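Long-range contacts in cellulose hydrolase (PDB 4YZT), which hydrolyses internal beta-1,4-glucosidic bonds of cellulose as a family 5 endoglucanase, caught here with cello-oligosaccharide in its cleft: residues A[33-38]-A[301-306]; A[42-47]-A[74-79]; A[70-75]-A[110-115]; A[221-226]-A[269-274]. All blocks are in the same frame, centred on the assembly; numbering follows the deposited sequence. Where two conformers were deposited one is given.

In the fold
Following the chain from its N terminus, 33-38 supplies the first strand of the eight-stranded parallel barrel, and contact 1 closes that barrel by pairing it with the last strand, in 301-306. The loop so closed contains the other three contacts. Contact 2 joins the loops that follow strands 34-36 and 70-73; contact 3 starts on strand 70-73, which it pairs with strand 110-114, and runs into the second loop, sharing P74 and V75. Contact 4 comes later, in series, between strands 218-224 and 267-272. Across the barrel interior R72 of contact 3 bonds to N36 of contact 1 and makes a salt bridge with E271 of contact 4, NH1 to OE2 3.0 Å.

Contact 1 of 4, residues A[33-38]-A[301-306]; sequences PGWNLG and PMWWDN. With BGC (beta-D-glucopyranose), chain B; BGC (beta-D-glucopyranose), chain C.
Strands 34-36 and 301-303 run parallel, their axes 36° apart and 4.1 Å at closest approach, and this pairing of first with last strand closes the TIM barrel. Three backbone bonds document the register: G34 N to P301 O, W303 N to G34 O and N36 N to W303 O. The amide of N36 adds a second grip on W303 O, ND2 approaching from above the carbonyl plane at 3.0 Å; its OD1 is held by R72 NH1, fixing both amide ends. W35 carries CG anti to the backbone N (chi1 173°), which sends its indole forward and off the sheet to D305. There NE1 donates almost in the ring plane to OD2, 2.9 Å away, on the anti side of a carboxylate turned 88° to the ring. F311 N also bonds to that oxygen. A CB on G34 would clash with CE of M302. Beyond the strand end W304 has CE3 3.5 Å from N36 CB, while C3 of one glucose (chain C) lies over a face of its indole. N308 N holds the N306 amide by OD1; glucose (chain B) O2 accepts from W304 NE1 and weakly from N306 ND2, and O3 from N306 ND2 at 3.1 Å.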
# COMPACT_ATOMS: atom_id res chain seq x y z
N PRO A 33 13.58 6.67 -0.66
CA PRO A 33 12.16 6.31 -0.84
C PRO A 33 11.18 7.41 -0.44
O PRO A 33 11.49 8.25 0.40
CB PRO A 33 12.00 5.12 0.11
CG PRO A 33 12.89 5.45 1.26
CD PRO A 33 14.08 6.23 0.65
N GLY A 34 9.98 7.36 -1.01
CA GLY A 34 8.96 8.36 -0.72
C GLY A 34 7.78 7.77 0.05
O GLY A 34 7.64 6.55 0.16
N TRP A 35 6.94 8.66 0.57
CA TRP A 35 5.75 8.25 1.34
C TRP A 35 4.58 9.19 1.08
O TRP A 35 4.78 10.41 0.98
CB TRP A 35 6.11 8.24 2.82
CG TRP A 35 5.00 8.01 3.80
CD1 TRP A 35 4.59 6.80 4.31
CD2 TRP A 35 4.24 9.01 4.49
NE1 TRP A 35 3.59 6.99 5.24
CE2 TRP A 35 3.36 8.34 5.37
CE3 TRP A 35 4.19 10.40 4.43
CZ2 TRP A 35 2.46 9.02 6.19
CZ3 TRP A 35 3.28 11.08 5.24
CH2 TRP A 35 2.42 10.38 6.10
N ASN A 36 3.38 8.64 0.95
CA ASN A 36 2.17 9.44 0.69
C ASN A 36 1.42 9.81 1.96
O ASN A 36 1.21 8.95 2.82
CB ASN A 36 1.19 8.68 -0.22
CG ASN A 36 1.57 8.76 -1.69
OD1 ASN A 36 1.04 9.59 -2.44
ND2 ASN A 36 2.43 7.84 -2.12
N LEU A 37 1.00 11.07 2.06
CA LEU A 37 0.08 11.49 3.12
C LEU A 37 -1.35 11.22 2.65
O LEU A 37 -2.09 12.14 2.32
CB LEU A 37 0.26 12.98 3.46
CG LEU A 37 -0.54 13.54 4.65
CD1 LEU A 37 -0.00 13.08 6.01
CD2 LEU A 37 -0.59 15.06 4.60
N GLY A 38 -1.72 9.95 2.61
CA GLY A 38 -2.99 9.55 2.01
C GLY A 38 -4.21 9.89 2.85
O GLY A 38 -4.11 10.07 4.07
N PRO A 301 10.33 5.27 -5.91
CA PRO A 301 9.13 4.62 -5.39
C PRO A 301 8.50 5.40 -4.24
O PRO A 301 9.16 5.65 -3.22
CB PRO A 301 9.65 3.26 -4.91
CG PRO A 301 11.09 3.52 -4.52
CD PRO A 301 11.57 4.72 -5.33
N MET A 302 7.24 5.78 -4.40
CA MET A 302 6.53 6.49 -3.33
C MET A 302 5.41 5.61 -2.75
O MET A 302 4.49 5.22 -3.46
CB MET A 302 5.98 7.83 -3.84
CG MET A 302 7.07 8.70 -4.52
SD MET A 302 6.68 10.45 -4.70
CE MET A 302 6.92 11.02 -3.01
N TRP A 303 5.52 5.31 -1.46
CA TRP A 303 4.67 4.30 -0.79
C TRP A 303 3.27 4.83 -0.48
O TRP A 303 3.15 5.91 0.11
CB TRP A 303 5.37 3.87 0.52
CG TRP A 303 5.04 2.55 1.13
CD1 TRP A 303 4.33 1.51 0.59
CD2 TRP A 303 5.46 2.11 2.43
NE1 TRP A 303 4.27 0.46 1.50
CE2 TRP A 303 4.97 0.80 2.62
CE3 TRP A 303 6.21 2.70 3.45
CZ2 TRP A 303 5.20 0.08 3.80
CZ3 TRP A 303 6.44 1.98 4.62
CH2 TRP A 303 5.92 0.69 4.78
N TRP A 304 2.24 4.10 -0.87
CA TRP A 304 0.87 4.53 -0.53
C TRP A 304 0.51 4.12 0.88
O TRP A 304 0.49 2.93 1.22
CB TRP A 304 -0.17 3.99 -1.51
CG TRP A 304 -1.57 4.47 -1.15
CD1 TRP A 304 -2.59 3.74 -0.63
CD2 TRP A 304 -2.06 5.82 -1.26
NE1 TRP A 304 -3.70 4.55 -0.40
CE2 TRP A 304 -3.39 5.83 -0.79
CE3 TRP A 304 -1.50 7.02 -1.72
CZ2 TRP A 304 -4.18 6.98 -0.77
CZ3 TRP A 304 -2.28 8.17 -1.70
CH2 TRP A 304 -3.61 8.14 -1.23
N ASP A 305 0.21 5.12 1.69
CA ASP A 305 -0.20 4.91 3.07
C ASP A 305 -1.47 5.72 3.32
O ASP A 305 -1.43 6.96 3.39
CB ASP A 305 0.95 5.32 4.01
CG ASP A 305 0.67 5.00 5.46
OD1 ASP A 305 -0.47 4.60 5.79
OD2 ASP A 305 1.60 5.13 6.29
N ASN A 306 -2.61 5.05 3.44
CA ASN A 306 -3.85 5.78 3.66
C ASN A 306 -4.12 6.10 5.14
O ASN A 306 -5.18 6.63 5.47
CB ASN A 306 -5.05 5.02 3.07
CG ASN A 306 -5.36 3.71 3.80
OD1 ASN A 306 -4.73 3.35 4.80
ND2 ASN A 306 -6.38 3.00 3.31
C2 BGC B . -7.47 4.70 -0.36
C3 BGC B . -8.81 4.40 0.21
C4 BGC B . -9.80 5.45 -0.18
C5 BGC B . -9.85 5.60 -1.69
C6 BGC B . -10.81 6.71 -2.06
C1 BGC B . -7.54 4.86 -1.86
O2 BGC B . -6.50 3.67 -0.04
O3 BGC B . -8.69 4.27 1.66
O4 BGC B . -11.18 5.15 0.27
O5 BGC B . -8.52 5.90 -2.26
O6 BGC B . -11.02 6.72 -3.47
C2 BGC C . -5.55 6.39 -5.82
C3 BGC C . -5.61 6.37 -4.34
C4 BGC C . -6.27 5.16 -3.84
C5 BGC C . -5.51 3.94 -4.37
C6 BGC C . -5.99 2.60 -3.87
C1 BGC C . -4.84 5.12 -6.19
O1 BGC C . -4.31 5.04 -7.47
O2 BGC C . -4.73 7.50 -6.32
O3 BGC C . -6.25 7.61 -3.78
O4 BGC C . -6.27 5.21 -2.37
O5 BGC C . -5.63 3.96 -5.83
O6 BGC C . -7.29 2.40 -4.40
O HOH W 1 8.82 4.20 -0.96

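Contact 2 of 4, residues A[42-47]-A[74-79]; sequences DAVPTE and PVTWDS. With EDO (1,2-ethanediol), chain D.
D42 and T76 join two loops that follow the first and second strands of the TIM barrel, on the rim where the substrate cleft opens. The D42 side chain lies alongside P74, pointing the same way. From its root, CB is 3.6 Å from T76 OG1 and 3.7 Å from P74 O; CG and OD1 then rest against P74 CG, and OD2 runs past the same carbon at 4.0 Å. The oxygens find their polar partners within the first loop, OD1 at T40 N and OD2 at N39 N, which holds the carboxylate against the proline. In T76, OG1 stands beside the backbone N (chi1 -61°), placing it to donate to D42 O at 2.7 Å, with the donor tilted 30° from the carbonyl plane; H117 N bonds to the same hydroxyl. A valine in place of T76 would probably leave D42 O and H117 N without their shared mate and weaken the tie between the loops. Water 2 lies within bonding distance of A43 O and T76 O, and water 3 accepts from S79 N. The methyl of T76 packs toward the first loop, CG2 meeting V44 CG2 at 4.1 Å.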
# COMPACT_ATOMS: atom_id res chain seq x y z
N ASP A 42 -6.61 15.03 0.56
CA ASP A 42 -7.32 14.46 -0.59
C ASP A 42 -8.71 13.94 -0.20
O ASP A 42 -9.47 13.52 -1.07
CB ASP A 42 -6.53 13.31 -1.24
CG ASP A 42 -5.96 12.33 -0.21
OD1 ASP A 42 -5.44 12.81 0.82
OD2 ASP A 42 -6.03 11.10 -0.43
N ALA A 43 -9.04 13.97 1.08
CA ALA A 43 -10.35 13.48 1.51
C ALA A 43 -11.49 14.39 1.05
O ALA A 43 -11.28 15.56 0.71
CB ALA A 43 -10.40 13.30 3.04
N VAL A 44 -12.70 13.84 1.09
CA VAL A 44 -13.88 14.44 0.46
C VAL A 44 -15.03 14.50 1.45
O VAL A 44 -15.44 13.46 1.98
CB VAL A 44 -14.32 13.62 -0.79
CG1 VAL A 44 -15.66 14.11 -1.34
CG2 VAL A 44 -13.25 13.66 -1.87
N PRO A 45 -15.60 15.70 1.69
CA PRO A 45 -15.33 16.96 0.97
C PRO A 45 -14.09 17.74 1.43
O PRO A 45 -13.66 18.65 0.71
CB PRO A 45 -16.60 17.78 1.25
CG PRO A 45 -17.07 17.28 2.60
CD PRO A 45 -16.75 15.80 2.60
N THR A 46 -13.53 17.42 2.58
CA THR A 46 -12.41 18.21 3.06
C THR A 46 -11.45 17.40 3.93
O THR A 46 -11.68 16.22 4.22
CB THR A 46 -12.91 19.46 3.84
OG1 THR A 46 -11.82 20.36 4.07
CG2 THR A 46 -13.55 19.07 5.18
N GLU A 47 -10.35 18.03 4.32
CA GLU A 47 -9.37 17.40 5.17
C GLU A 47 -10.02 17.00 6.48
O GLU A 47 -10.63 17.83 7.16
CB GLU A 47 -8.18 18.34 5.43
CG GLU A 47 -7.01 17.68 6.17
CD GLU A 47 -5.93 18.67 6.60
OE1 GLU A 47 -6.14 19.90 6.51
OE2 GLU A 47 -4.85 18.22 7.04
N PRO A 74 -1.21 14.42 -1.60
CA PRO A 74 -2.39 14.50 -2.47
C PRO A 74 -3.37 15.52 -1.94
O PRO A 74 -3.61 15.58 -0.73
CB PRO A 74 -2.96 13.07 -2.44
CG PRO A 74 -2.39 12.43 -1.26
CD PRO A 74 -1.05 13.08 -1.00
N VAL A 75 -3.93 16.33 -2.84
CA VAL A 75 -4.91 17.35 -2.46
C VAL A 75 -6.12 17.31 -3.40
O VAL A 75 -5.97 17.37 -4.63
CB VAL A 75 -4.31 18.76 -2.48
CG1 VAL A 75 -5.38 19.80 -2.15
CG2 VAL A 75 -3.13 18.86 -1.51
N THR A 76 -7.30 17.19 -2.81
CA THR A 76 -8.53 17.27 -3.57
C THR A 76 -9.08 18.68 -3.40
O THR A 76 -9.41 19.10 -2.29
CB THR A 76 -9.53 16.19 -3.11
OG1 THR A 76 -8.95 14.90 -3.33
CG2 THR A 76 -10.85 16.30 -3.89
N TRP A 77 -9.15 19.42 -4.50
CA TRP A 77 -9.49 20.84 -4.45
C TRP A 77 -10.99 21.10 -4.53
O TRP A 77 -11.47 22.14 -4.07
CB TRP A 77 -8.75 21.60 -5.58
CG TRP A 77 -7.23 21.48 -5.44
CD1 TRP A 77 -6.44 20.46 -5.89
CD2 TRP A 77 -6.35 22.40 -4.78
NE1 TRP A 77 -5.13 20.69 -5.55
CE2 TRP A 77 -5.04 21.87 -4.87
CE3 TRP A 77 -6.54 23.61 -4.11
CZ2 TRP A 77 -3.93 22.52 -4.34
CZ3 TRP A 77 -5.43 24.26 -3.59
CH2 TRP A 77 -4.15 23.72 -3.70
N ASP A 78 -11.71 20.14 -5.11
CA ASP A 78 -13.15 20.21 -5.44
C ASP A 78 -14.04 21.14 -4.60
O ASP A 78 -14.53 22.17 -5.09
CB ASP A 78 -13.73 18.79 -5.38
CG ASP A 78 -15.18 18.72 -5.81
OD1 ASP A 78 -15.52 19.25 -6.89
OD2 ASP A 78 -15.99 18.11 -5.07
N SER A 79 -14.27 20.80 -3.33
CA SER A 79 -15.25 21.55 -2.54
C SER A 79 -14.76 22.95 -2.21
O SER A 79 -15.53 23.79 -1.74
CB SER A 79 -15.60 20.80 -1.25
OG SER A 79 -14.62 20.99 -0.24
C1 EDO D . -18.53 12.69 3.38
O1 EDO D . -17.21 12.15 3.51
C2 EDO D . -19.50 11.87 4.23
O2 EDO D . -19.05 11.83 5.59
O HOH W 2 -10.29 18.06 0.45
O HOH W 3 -12.76 18.78 -1.90

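Contact 3 of 4, residues A[70-75]-A[110-115]; sequences SVRIPV and YVVLNI
This contact belongs to a beta-alpha-beta unit of the TIM barrel, in which the chain runs from strand 70-73 through helix 91-105 to the parallel strand 110-114; the strand axes diverge by 13°. V71 N to Y110 O, V112 N to V71 O and I73 N to V112 O form the regular backbone bonds. Past I73 the pattern changes: I73 O and N114 N stand 3.7 Å apart, and N114 N is buried with no partner in the model. The N114 side chain takes over, its CG lying between backbone N and carbonyl carbon (chi1 79°), which turns OD1 back to accept from V75 N at 3.0 Å. Its ND2, bonded to H116 ND1, sits over a face of the R72 guanidinium, 3.3 Å from NH2; these two donors form no bond, and the planes stand 89° apart. R72 instead uses E158, N161, N36 and E271, which fixes its rotation. On the opposite sheet face I73 CD1 packs on V111 CG1 at 3.6 Å; V75, beyond the strand end, adds CG2 to L113 CD1. Helix 91-105 covers this face through A104, L105 and V97, whereas M31 of helix 24-31 touches V112 from the barrel-interior side.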
# COMPACT_ATOMS: atom_id res chain seq x y z
N SER A 70 11.37 11.76 0.50
CA SER A 70 10.35 12.57 -0.17
C SER A 70 8.95 12.23 0.33
O SER A 70 8.72 11.14 0.85
CB SER A 70 10.43 12.40 -1.69
OG SER A 70 10.19 11.06 -2.07
N VAL A 71 8.03 13.19 0.21
CA VAL A 71 6.64 12.96 0.54
C VAL A 71 5.75 13.45 -0.60
O VAL A 71 6.05 14.44 -1.26
CB VAL A 71 6.22 13.65 1.87
CG1 VAL A 71 7.11 13.18 3.02
CG2 VAL A 71 6.24 15.16 1.75
N ARG A 72 4.68 12.72 -0.83
CA ARG A 72 3.64 13.14 -1.76
C ARG A 72 2.43 13.59 -0.97
O ARG A 72 1.97 12.89 -0.08
CB ARG A 72 3.26 12.00 -2.71
CG ARG A 72 2.11 12.28 -3.68
CD ARG A 72 2.21 11.26 -4.79
NE ARG A 72 1.25 11.36 -5.90
CZ ARG A 72 0.11 10.66 -6.00
NH1 ARG A 72 -0.29 9.86 -5.01
NH2 ARG A 72 -0.65 10.79 -7.09
N ILE A 73 1.93 14.78 -1.29
CA ILE A 73 0.79 15.35 -0.58
C ILE A 73 -0.38 15.47 -1.54
O ILE A 73 -0.52 16.47 -2.25
CB ILE A 73 1.12 16.75 0.04
CG1 ILE A 73 2.35 16.66 0.95
CG2 ILE A 73 -0.07 17.31 0.81
CD1 ILE A 73 2.91 18.01 1.37
N PRO A 74 -1.21 14.42 -1.60
CA PRO A 74 -2.39 14.50 -2.47
C PRO A 74 -3.37 15.52 -1.94
O PRO A 74 -3.61 15.58 -0.73
CB PRO A 74 -2.96 13.07 -2.44
CG PRO A 74 -2.39 12.43 -1.26
CD PRO A 74 -1.05 13.08 -1.00
N VAL A 75 -3.93 16.33 -2.84
CA VAL A 75 -4.91 17.35 -2.46
C VAL A 75 -6.12 17.31 -3.40
O VAL A 75 -5.97 17.37 -4.63
CB VAL A 75 -4.31 18.76 -2.48
CG1 VAL A 75 -5.38 19.80 -2.15
CG2 VAL A 75 -3.13 18.86 -1.51
N TYR A 110 11.88 16.31 -0.43
CA TYR A 110 11.37 16.65 -1.74
C TYR A 110 9.88 16.38 -1.65
O TYR A 110 9.46 15.40 -1.05
CB TYR A 110 12.04 15.83 -2.84
CG TYR A 110 13.41 16.35 -3.19
CD1 TYR A 110 14.48 16.12 -2.34
CD2 TYR A 110 13.63 17.09 -4.34
CE1 TYR A 110 15.74 16.59 -2.64
CE2 TYR A 110 14.89 17.57 -4.65
CZ TYR A 110 15.94 17.32 -3.79
OH TYR A 110 17.19 17.79 -4.07
N VAL A 111 9.07 17.27 -2.22
CA VAL A 111 7.64 17.25 -1.96
C VAL A 111 6.85 17.27 -3.27
O VAL A 111 7.14 18.08 -4.14
CB VAL A 111 7.21 18.46 -1.08
CG1 VAL A 111 5.70 18.43 -0.81
CG2 VAL A 111 8.01 18.50 0.24
N VAL A 112 5.88 16.35 -3.41
CA VAL A 112 5.01 16.32 -4.58
C VAL A 112 3.63 16.86 -4.21
O VAL A 112 2.93 16.30 -3.36
CB VAL A 112 4.87 14.89 -5.14
CG1 VAL A 112 3.84 14.84 -6.30
CG2 VAL A 112 6.23 14.39 -5.58
N LEU A 113 3.23 17.96 -4.86
CA LEU A 113 1.91 18.53 -4.63
C LEU A 113 1.06 18.29 -5.87
O LEU A 113 1.53 18.53 -6.99
CB LEU A 113 2.01 20.03 -4.33
CG LEU A 113 0.72 20.85 -4.15
CD1 LEU A 113 -0.04 20.46 -2.89
CD2 LEU A 113 1.02 22.35 -4.17
N ASN A 114 -0.18 17.80 -5.70
CA ASN A 114 -0.98 17.48 -6.89
C ASN A 114 -2.41 17.99 -6.86
O ASN A 114 -2.79 18.75 -5.97
CB ASN A 114 -0.97 15.95 -7.15
CG ASN A 114 -1.94 15.15 -6.26
OD1 ASN A 114 -2.77 15.69 -5.52
ND2 ASN A 114 -1.85 13.83 -6.37
N ILE A 115 -3.16 17.59 -7.88
CA ILE A 115 -4.62 17.63 -7.89
C ILE A 115 -5.06 16.16 -7.86
O ILE A 115 -4.67 15.38 -8.73
CB ILE A 115 -5.18 18.35 -9.14
CG1 ILE A 115 -4.79 19.84 -9.13
CG2 ILE A 115 -6.70 18.16 -9.25
CD1 ILE A 115 -5.43 20.66 -10.25

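Contact 4 of 4, residues A[221-226]-A[269-274]; sequences TYHYYS and IGEYGT. With BGC (beta-D-glucopyranose), chain C.
H223 and E271 both turn CG beside the backbone N (chi1 -62° and -59°), and with the glutamate extended beyond CG this sets its chain across the imidazole. E271 CG lies 3.9 Å from the H223 ring centroid, over the face, a CH-pi contact, and the carboxylate stacks at 24° to the ring. The two residues stand in the glycan pocket at the C-terminal end of parallel TIM-barrel strands. E271 OE2 accepts from O2 of the glucose (chain C) at 2.7 Å and pairs with R72 NH1. Its OE1 receives the Y225 hydroxyl at the ring edge, although the position of that oxygen is less certain. The ND1 of H223 bonds to E162 OE2 and weakly to glucose O1, 3.3 Å away. Without the imidazole, as with an alanine in its place, E162 is likely to lose this partner and E271 CG the surface it rests on. Two backbone bonds join the strands, G270 N to Y222 O at 3.0 Å and Y224 N to E271 O at 2.9 Å. On the outer face Y222 lies beside I269, CZ to CG1 3.7 Å, under I253 and V256 of helix 243-261, while helix 280-296 packs on I269 and Y272, and strand 299-303 continues the barrel.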
# COMPACT_ATOMS: atom_id res chain seq x y z
N THR A 221 5.29 9.58 -14.62
CA THR A 221 4.78 8.83 -13.49
C THR A 221 3.82 7.72 -13.91
O THR A 221 3.19 7.79 -14.96
CB THR A 221 4.07 9.76 -12.47
OG1 THR A 221 3.92 9.09 -11.21
CG2 THR A 221 2.72 10.24 -13.01
N TYR A 222 3.75 6.70 -13.07
CA TYR A 222 2.69 5.69 -13.11
C TYR A 222 2.49 5.20 -11.69
O TYR A 222 3.29 5.51 -10.79
CB TYR A 222 3.03 4.54 -14.08
CG TYR A 222 4.25 3.72 -13.71
CD1 TYR A 222 4.12 2.53 -12.99
CD2 TYR A 222 5.53 4.12 -14.08
CE1 TYR A 222 5.23 1.78 -12.65
CE2 TYR A 222 6.65 3.37 -13.75
CZ TYR A 222 6.50 2.20 -13.03
OH TYR A 222 7.59 1.44 -12.69
N HIS A 223 1.41 4.45 -11.48
CA HIS A 223 1.18 3.78 -10.20
C HIS A 223 1.29 2.28 -10.42
O HIS A 223 1.01 1.77 -11.53
CB HIS A 223 -0.19 4.14 -9.62
CG HIS A 223 -0.36 5.60 -9.33
ND1 HIS A 223 -1.56 6.15 -8.94
CD2 HIS A 223 0.53 6.63 -9.37
CE1 HIS A 223 -1.41 7.45 -8.74
NE2 HIS A 223 -0.15 7.77 -9.01
N TYR A 224 1.67 1.55 -9.38
CA TYR A 224 1.82 0.10 -9.53
C TYR A 224 1.20 -0.64 -8.37
O TYR A 224 1.66 -0.48 -7.24
CB TYR A 224 3.29 -0.28 -9.65
CG TYR A 224 3.51 -1.71 -10.09
CD1 TYR A 224 3.42 -2.06 -11.44
CD2 TYR A 224 3.77 -2.72 -9.16
CE1 TYR A 224 3.60 -3.37 -11.86
CE2 TYR A 224 3.97 -4.04 -9.57
CZ TYR A 224 3.88 -4.36 -10.93
OH TYR A 224 4.06 -5.66 -11.36
N TYR A 225 0.19 -1.45 -8.67
CA TYR A 225 -0.51 -2.23 -7.64
C TYR A 225 -0.78 -3.66 -8.11
O TYR A 225 -1.85 -4.21 -7.84
CB TYR A 225 -1.83 -1.56 -7.28
CG TYR A 225 -1.77 -0.30 -6.43
CD1 TYR A 225 -1.30 -0.33 -5.11
CD2 TYR A 225 -2.22 0.92 -6.94
CE1 TYR A 225 -1.27 0.81 -4.33
CE2 TYR A 225 -2.21 2.07 -6.16
CZ TYR A 225 -1.74 2.01 -4.86
OH TYR A 225 -1.72 3.16 -4.09
N SER A 226 0.18 -4.26 -8.81
CA SER A 226 -0.01 -5.62 -9.31
C SER A 226 0.73 -6.67 -8.49
O SER A 226 1.83 -6.43 -8.01
CB SER A 226 0.43 -5.70 -10.77
OG SER A 226 -0.39 -4.86 -11.56
N ILE A 269 7.29 6.55 -9.40
CA ILE A 269 6.18 5.65 -9.13
C ILE A 269 5.39 6.29 -8.00
O ILE A 269 5.78 6.20 -6.83
CB ILE A 269 6.68 4.25 -8.75
CG1 ILE A 269 7.56 3.67 -9.86
CG2 ILE A 269 5.53 3.31 -8.48
CD1 ILE A 269 8.57 2.65 -9.37
N GLY A 270 4.33 7.01 -8.36
CA GLY A 270 3.65 7.87 -7.38
C GLY A 270 2.95 7.11 -6.27
O GLY A 270 2.76 7.65 -5.17
N GLU A 271 2.55 5.87 -6.56
CA GLU A 271 1.94 5.00 -5.55
C GLU A 271 2.29 3.54 -5.80
O GLU A 271 2.23 3.06 -6.94
CB GLU A 271 0.41 5.14 -5.53
CG GLU A 271 -0.15 6.54 -5.25
CD GLU A 271 -1.66 6.58 -5.24
OE1 GLU A 271 -2.28 5.51 -5.05
OE2 GLU A 271 -2.24 7.68 -5.43
N TYR A 272 2.61 2.83 -4.72
CA TYR A 272 2.73 1.37 -4.70
C TYR A 272 2.49 0.92 -3.27
O TYR A 272 2.55 1.72 -2.32
CB TYR A 272 4.12 0.89 -5.17
CG TYR A 272 5.16 1.06 -4.10
CD1 TYR A 272 5.47 0.02 -3.22
CD2 TYR A 272 5.80 2.28 -3.92
CE1 TYR A 272 6.40 0.19 -2.20
CE2 TYR A 272 6.74 2.46 -2.91
CZ TYR A 272 7.02 1.42 -2.04
OH TYR A 272 7.94 1.61 -1.04
N GLY A 273 2.25 -0.38 -3.10
CA GLY A 273 2.18 -0.95 -1.76
C GLY A 273 1.02 -1.91 -1.60
O GLY A 273 0.16 -2.02 -2.48
N THR A 274 0.98 -2.61 -0.47
CA THR A 274 -0.14 -3.51 -0.24
C THR A 274 -1.31 -2.72 0.32
O THR A 274 -1.13 -1.62 0.86
CB THR A 274 0.23 -4.70 0.69
OG1 THR A 274 0.88 -4.21 1.88
CG2 THR A 274 1.18 -5.64 -0.03
C2 BGC C . -5.55 6.39 -5.82
C3 BGC C . -5.61 6.37 -4.34
C4 BGC C . -6.27 5.16 -3.84
C5 BGC C . -5.51 3.94 -4.37
C6 BGC C . -5.99 2.60 -3.87
C1 BGC C . -4.84 5.12 -6.19
O1 BGC C . -4.31 5.04 -7.47
O2 BGC C . -4.73 7.50 -6.32
O3 BGC C . -6.25 7.61 -3.78
O4 BGC C . -6.27 5.21 -2.37
O5 BGC C . -5.63 3.96 -5.83
O6 BGC C . -7.29 2.40 -4.40
O HOH W 4 2.38 -2.25 -5.26